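Local coordinates for protein metalloregulator ScaR (Streptococcus gordonii, PDB 3HRS) that acts as a manganese-activated repressor of the DtxR/MntR family, a homodimer that probably binds DNA when its metal sites are filled, at residues R169-L181 with Y190-A202. Residues are numbered along the deposited sequence; the frame is centred on the assembly and turned at random.
Sequences RNGLQVGKTIRFL and YSLEVDGQEIQLA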
loop_
_atom_site.group_PDB
_atom_site.type_symbol
_atom_site.label_atom_id
_atom_site.label_comp_id
_atom_site.label_asym_id
_atom_site.label_seq_id
_atom_site.Cartn_x
_atom_site.Cartn_y
_atom_site.Cartn_z
ATOM N N ARG A 169 -15.423 -23.707 2.735
ATOM C CA ARG A 169 -15.351 -25.165 2.715
ATOM C C ARG A 169 -16.682 -25.822 3.079
ATOM O O ARG A 169 -16.823 -27.036 2.992
ATOM C CB ARG A 169 -14.200 -25.641 3.619
ATOM C CG ARG A 169 -14.491 -26.808 4.551
ATOM C CD ARG A 169 -13.216 -27.262 5.274
ATOM N NE ARG A 169 -12.393 -28.129 4.429
ATOM C CZ ARG A 169 -11.267 -27.760 3.816
ATOM N NH1 ARG A 169 -10.793 -26.527 3.957
ATOM N NH2 ARG A 169 -10.607 -28.636 3.065
ATOM N N ASN A 170 -17.661 -25.015 3.469
ATOM C CA ASN A 170 -19.016 -25.509 3.705
ATOM C C ASN A 170 -20.013 -24.623 2.965
ATOM O O ASN A 170 -21.205 -24.593 3.288
ATOM C CB ASN A 170 -19.347 -25.544 5.201
ATOM C CG ASN A 170 -18.718 -26.734 5.922
ATOM O OD1 ASN A 170 -18.054 -26.570 6.952
ATOM N ND2 ASN A 170 -18.932 -27.940 5.387
ATOM N N GLY A 171 -19.499 -23.878 1.986
ATOM C CA GLY A 171 -20.314 -23.021 1.138
ATOM C C GLY A 171 -21.204 -22.052 1.890
ATOM O O GLY A 171 -22.362 -21.839 1.529
ATOM N N LEU A 172 -20.659 -21.471 2.951
ATOM C CA LEU A 172 -21.353 -20.438 3.692
ATOM C C LEU A 172 -20.727 -19.128 3.314
ATOM O O LEU A 172 -19.516 -18.973 3.384
ATOM C CB LEU A 172 -21.240 -20.682 5.189
ATOM C CG LEU A 172 -22.364 -21.587 5.679
ATOM C CD1 LEU A 172 -22.000 -22.211 6.996
ATOM C CD2 LEU A 172 -23.659 -20.794 5.780
ATOM N N GLN A 173 -21.555 -18.187 2.891
ATOM C CA GLN A 173 -21.054 -16.988 2.240
ATOM C C GLN A 173 -21.950 -15.812 2.567
ATOM O O GLN A 173 -23.172 -15.930 2.628
ATOM C CB GLN A 173 -20.966 -17.196 0.721
ATOM C CG GLN A 173 -20.374 -16.027 -0.066
ATOM C CD GLN A 173 -20.509 -16.200 -1.585
ATOM O OE1 GLN A 173 -20.609 -17.322 -2.088
ATOM N NE2 GLN A 173 -20.518 -15.083 -2.315
ATOM N N VAL A 174 -21.332 -14.669 2.793
ATOM C CA VAL A 174 -22.110 -13.499 3.109
ATOM C C VAL A 174 -23.049 -13.252 1.952
ATOM O O VAL A 174 -22.600 -13.034 0.827
ATOM C CB VAL A 174 -21.219 -12.266 3.284
ATOM C CG1 VAL A 174 -21.958 -11.221 4.080
ATOM C CG2 VAL A 174 -19.912 -12.655 3.963
ATOM N N GLY A 175 -24.345 -13.288 2.225
ATOM C CA GLY A 175 -25.334 -13.031 1.201
ATOM C C GLY A 175 -26.302 -14.181 1.001
ATOM O O GLY A 175 -27.500 -13.955 0.836
ATOM N N LYS A 176 -25.797 -15.414 1.012
ATOM C CA LYS A 176 -26.665 -16.579 0.842
ATOM C C LYS A 176 -27.761 -16.611 1.891
ATOM O O LYS A 176 -27.660 -15.971 2.937
ATOM C CB LYS A 176 -25.877 -17.894 0.868
ATOM C CG LYS A 176 -25.282 -18.274 -0.479
ATOM C CD LYS A 176 -24.214 -19.347 -0.341
ATOM C CE LYS A 176 -23.077 -19.078 -1.326
ATOM N NZ LYS A 176 -21.874 -19.911 -1.047
ATOM N N THR A 177 -28.817 -17.357 1.596
ATOM C CA THR A 177 -29.935 -17.470 2.512
ATOM C C THR A 177 -29.764 -18.738 3.341
ATOM O O THR A 177 -29.140 -19.708 2.906
ATOM C CB THR A 177 -31.288 -17.478 1.776
ATOM O OG1 THR A 177 -31.189 -16.700 0.573
ATOM C CG2 THR A 177 -32.384 -16.903 2.673
ATOM N N ILE A 178 -30.331 -18.721 4.538
ATOM C CA ILE A 178 -29.991 -19.694 5.554
ATOM C C ILE A 178 -31.247 -20.091 6.310
ATOM O O ILE A 178 -31.983 -19.225 6.784
ATOM C CB ILE A 178 -28.936 -19.089 6.520
ATOM C CG1 ILE A 178 -27.528 -19.318 5.969
ATOM C CG2 ILE A 178 -29.045 -19.659 7.910
ATOM C CD1 ILE A 178 -27.314 -20.720 5.447
ATOM N N ARG A 179 -31.511 -21.396 6.391
ATOM C CA ARG A 179 -32.595 -21.887 7.222
ATOM C C ARG A 179 -32.047 -22.363 8.563
ATOM O O ARG A 179 -31.323 -23.359 8.628
ATOM C CB ARG A 179 -33.324 -23.046 6.550
ATOM C CG ARG A 179 -34.168 -22.710 5.322
ATOM C CD ARG A 179 -34.895 -23.987 4.861
ATOM N NE ARG A 179 -35.645 -23.828 3.617
ATOM C CZ ARG A 179 -36.053 -24.843 2.859
ATOM N NH1 ARG A 179 -35.772 -26.092 3.214
ATOM N NH2 ARG A 179 -36.735 -24.613 1.740
ATOM N N PHE A 180 -32.396 -21.643 9.625
ATOM C CA PHE A 180 -32.063 -22.039 10.987
ATOM C C PHE A 180 -33.067 -23.075 11.470
ATOM O O PHE A 180 -34.270 -22.828 11.433
ATOM C CB PHE A 180 -32.130 -20.824 11.909
ATOM C CG PHE A 180 -31.653 -21.091 13.312
ATOM C CD1 PHE A 180 -30.654 -22.020 13.562
ATOM C CD2 PHE A 180 -32.177 -20.381 14.379
ATOM C CE1 PHE A 180 -30.201 -22.249 14.853
ATOM C CE2 PHE A 180 -31.728 -20.606 15.674
ATOM C CZ PHE A 180 -30.740 -21.539 15.909
ATOM N N LEU A 181 -32.585 -24.231 11.922
ATOM C CA LEU A 181 -33.476 -25.269 12.443
ATOM C C LEU A 181 -33.449 -25.313 13.965
ATOM O O LEU A 181 -33.956 -26.248 14.569
ATOM C CB LEU A 181 -33.108 -26.640 11.877
ATOM C CG LEU A 181 -33.014 -26.683 10.355
ATOM C CD1 LEU A 181 -32.375 -27.980 9.885
ATOM C CD2 LEU A 181 -34.391 -26.490 9.741
ATOM N N TYR A 190 -26.059 -26.366 16.208
ATOM C CA TYR A 190 -26.976 -25.531 15.459
ATOM C C TYR A 190 -27.185 -26.164 14.094
ATOM O O TYR A 190 -26.232 -26.567 13.426
ATOM C CB TYR A 190 -26.431 -24.108 15.336
ATOM C CG TYR A 190 -26.328 -23.395 16.666
ATOM C CD1 TYR A 190 -27.284 -22.460 17.055
ATOM C CD2 TYR A 190 -25.285 -23.665 17.538
ATOM C CE1 TYR A 190 -27.199 -21.813 18.277
ATOM C CE2 TYR A 190 -25.184 -23.020 18.755
ATOM C CZ TYR A 190 -26.142 -22.097 19.123
ATOM O OH TYR A 190 -26.039 -21.467 20.347
ATOM N N SER A 191 -28.444 -26.268 13.692
ATOM C CA SER A 191 -28.785 -26.885 12.422
ATOM C C SER A 191 -29.097 -25.822 11.372
ATOM O O SER A 191 -29.893 -24.912 11.605
ATOM C CB SER A 191 -29.975 -27.832 12.606
ATOM O OG SER A 191 -29.826 -28.617 13.780
ATOM N N LEU A 192 -28.459 -25.934 10.215
ATOM C CA LEU A 192 -28.695 -24.977 9.144
ATOM C C LEU A 192 -29.002 -25.682 7.834
ATOM O O LEU A 192 -28.550 -26.804 7.599
ATOM C CB LEU A 192 -27.486 -24.045 8.960
ATOM C CG LEU A 192 -27.232 -23.042 10.088
ATOM C CD1 LEU A 192 -25.915 -22.300 9.902
ATOM C CD2 LEU A 192 -28.388 -22.069 10.205
ATOM N N GLU A 193 -29.761 -25.000 6.982
ATOM C CA GLU A 193 -30.090 -25.491 5.653
ATOM C C GLU A 193 -29.500 -24.562 4.593
ATOM O O GLU A 193 -30.144 -23.605 4.150
ATOM C CB GLU A 193 -31.608 -25.579 5.496
ATOM C CG GLU A 193 -32.083 -26.408 4.321
ATOM C CD GLU A 193 -32.077 -27.881 4.631
ATOM O OE1 GLU A 193 -32.629 -28.657 3.821
ATOM O OE2 GLU A 193 -31.522 -28.261 5.688
ATOM N N VAL A 194 -28.265 -24.852 4.199
ATOM C CA VAL A 194 -27.551 -24.024 3.232
ATOM C C VAL A 194 -27.471 -24.718 1.882
ATOM O O VAL A 194 -26.683 -25.646 1.695
ATOM C CB VAL A 194 -26.124 -23.678 3.715
ATOM C CG1 VAL A 194 -25.385 -24.932 4.167
ATOM C CG2 VAL A 194 -25.349 -22.964 2.623
ATOM N N ASP A 195 -28.288 -24.257 0.942
ATOM C CA ASP A 195 -28.374 -24.892 -0.365
ATOM C C ASP A 195 -29.068 -26.241 -0.230
ATOM O O ASP A 195 -28.601 -27.248 -0.764
ATOM C CB ASP A 195 -26.981 -25.071 -0.984
ATOM C CG ASP A 195 -26.411 -23.771 -1.538
ATOM O OD1 ASP A 195 -27.167 -23.018 -2.197
ATOM O OD2 ASP A 195 -25.202 -23.513 -1.320
ATOM N N GLY A 196 -30.180 -26.250 0.501
ATOM C CA GLY A 196 -30.968 -27.452 0.697
ATOM C C GLY A 196 -30.216 -28.572 1.391
ATOM O O GLY A 196 -30.784 -29.629 1.672
ATOM N N GLN A 197 -28.937 -28.339 1.673
ATOM C CA GLN A 197 -28.092 -29.339 2.322
ATOM C C GLN A 197 -27.952 -29.037 3.814
ATOM O O GLN A 197 -27.759 -27.881 4.207
ATOM C CB GLN A 197 -26.716 -29.372 1.657
ATOM C CG GLN A 197 -26.066 -30.741 1.615
ATOM C CD GLN A 197 -24.952 -30.807 0.587
ATOM O OE1 GLN A 197 -24.148 -29.878 0.461
ATOM N NE2 GLN A 197 -24.898 -31.907 -0.158
ATOM N N GLU A 198 -28.056 -30.077 4.639
ATOM C CA GLU A 198 -28.001 -29.913 6.088
ATOM C C GLU A 198 -26.558 -29.781 6.552
ATOM O O GLU A 198 -25.640 -30.303 5.919
ATOM C CB GLU A 198 -28.687 -31.083 6.793
ATOM C CG GLU A 198 -29.079 -30.805 8.238
ATOM C CD GLU A 198 -30.083 -31.821 8.774
ATOM O OE1 GLU A 198 -30.742 -31.535 9.797
ATOM O OE2 GLU A 198 -30.220 -32.908 8.171
ATOM N N ILE A 199 -26.364 -29.077 7.660
ATOM C CA ILE A 199 -25.029 -28.803 8.152
ATOM C C ILE A 199 -25.106 -28.455 9.640
ATOM O O ILE A 199 -26.059 -27.811 10.083
ATOM C CB ILE A 199 -24.403 -27.656 7.343
ATOM C CG1 ILE A 199 -22.886 -27.628 7.522
ATOM C CG2 ILE A 199 -25.036 -26.326 7.723
ATOM C CD1 ILE A 199 -22.192 -26.618 6.634
ATOM N N GLN A 200 -24.113 -28.891 10.412
ATOM C CA GLN A 200 -24.143 -28.691 11.860
ATOM C C GLN A 200 -22.976 -27.836 12.374
ATOM O O GLN A 200 -21.814 -28.204 12.216
ATOM C CB GLN A 200 -24.120 -30.045 12.567
ATOM C CG GLN A 200 -24.713 -31.194 11.757
ATOM C CD GLN A 200 -26.223 -31.209 11.782
ATOM O OE1 GLN A 200 -26.843 -30.793 12.763
ATOM N NE2 GLN A 200 -26.829 -31.696 10.700
ATOM N N LEU A 201 -23.275 -26.698 12.996
ATOM C CA LEU A 201 -22.214 -25.863 13.559
ATOM C C LEU A 201 -22.168 -25.984 15.072
ATOM O O LEU A 201 -23.196 -26.119 15.738
ATOM C CB LEU A 201 -22.393 -24.385 13.211
ATOM C CG LEU A 201 -22.921 -23.856 11.878
ATOM C CD1 LEU A 201 -23.023 -22.333 11.986
ATOM C CD2 LEU A 201 -22.043 -24.275 10.699
ATOM N N ALA A 202 -20.960 -25.915 15.612
ATOM C CA ALA A 202 -20.775 -25.868 17.048
ATOM C C ALA A 202 -21.017 -24.454 17.566
ATOM O O ALA A 202 -21.122 -23.502 16.795
ATOM C CB ALA A 202 -19.374 -26.332 17.407
#
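Asn170 meets the second segment through its CB, 3.4 Å from Ile199 CD1. Gly171, the positive-phi C-prime residue of a Schellman motif, ends helix 161-168, and the following Leu172 is buried, its two methyls dividing: CD2 approaches Val194 CG2, and CD1 approaches Leu201 CD2 at 4.2 Å. Leu167 and Leu154 also touch Leu172. In strand 177-181, Ile178 uses both branches. With CG1 beside the backbone N (chi1 -87°), CD1 lies alongside Val194, 3.6 Å from its CB, while CG2 touches Leu192 CD2. Arg179 O accepts a bond from Glu193 N (2.8 Å). Their side chains run side by side, the guanidinium and carboxylate planes 8° apart, yet Arg179 NH1 and Glu193 OE1 stay 4.1 Å apart, too far for a salt bridge. The Phe180 ring brings CE1 to the edge of Tyr190 at CD1 (3.7 Å). Leu181 N donates almost straight to Ser191 O, and its CB packs on Ser191 CB. The segment axes of 177-181 and 190-194 run at 147°, and Phe180 and Leu192 form an antiparallel non-hydrogen-bonded pair; because 177-184 and 189-194 are successive strands, this is a beta hairpin, consistent with the SH3-like FeoA domain.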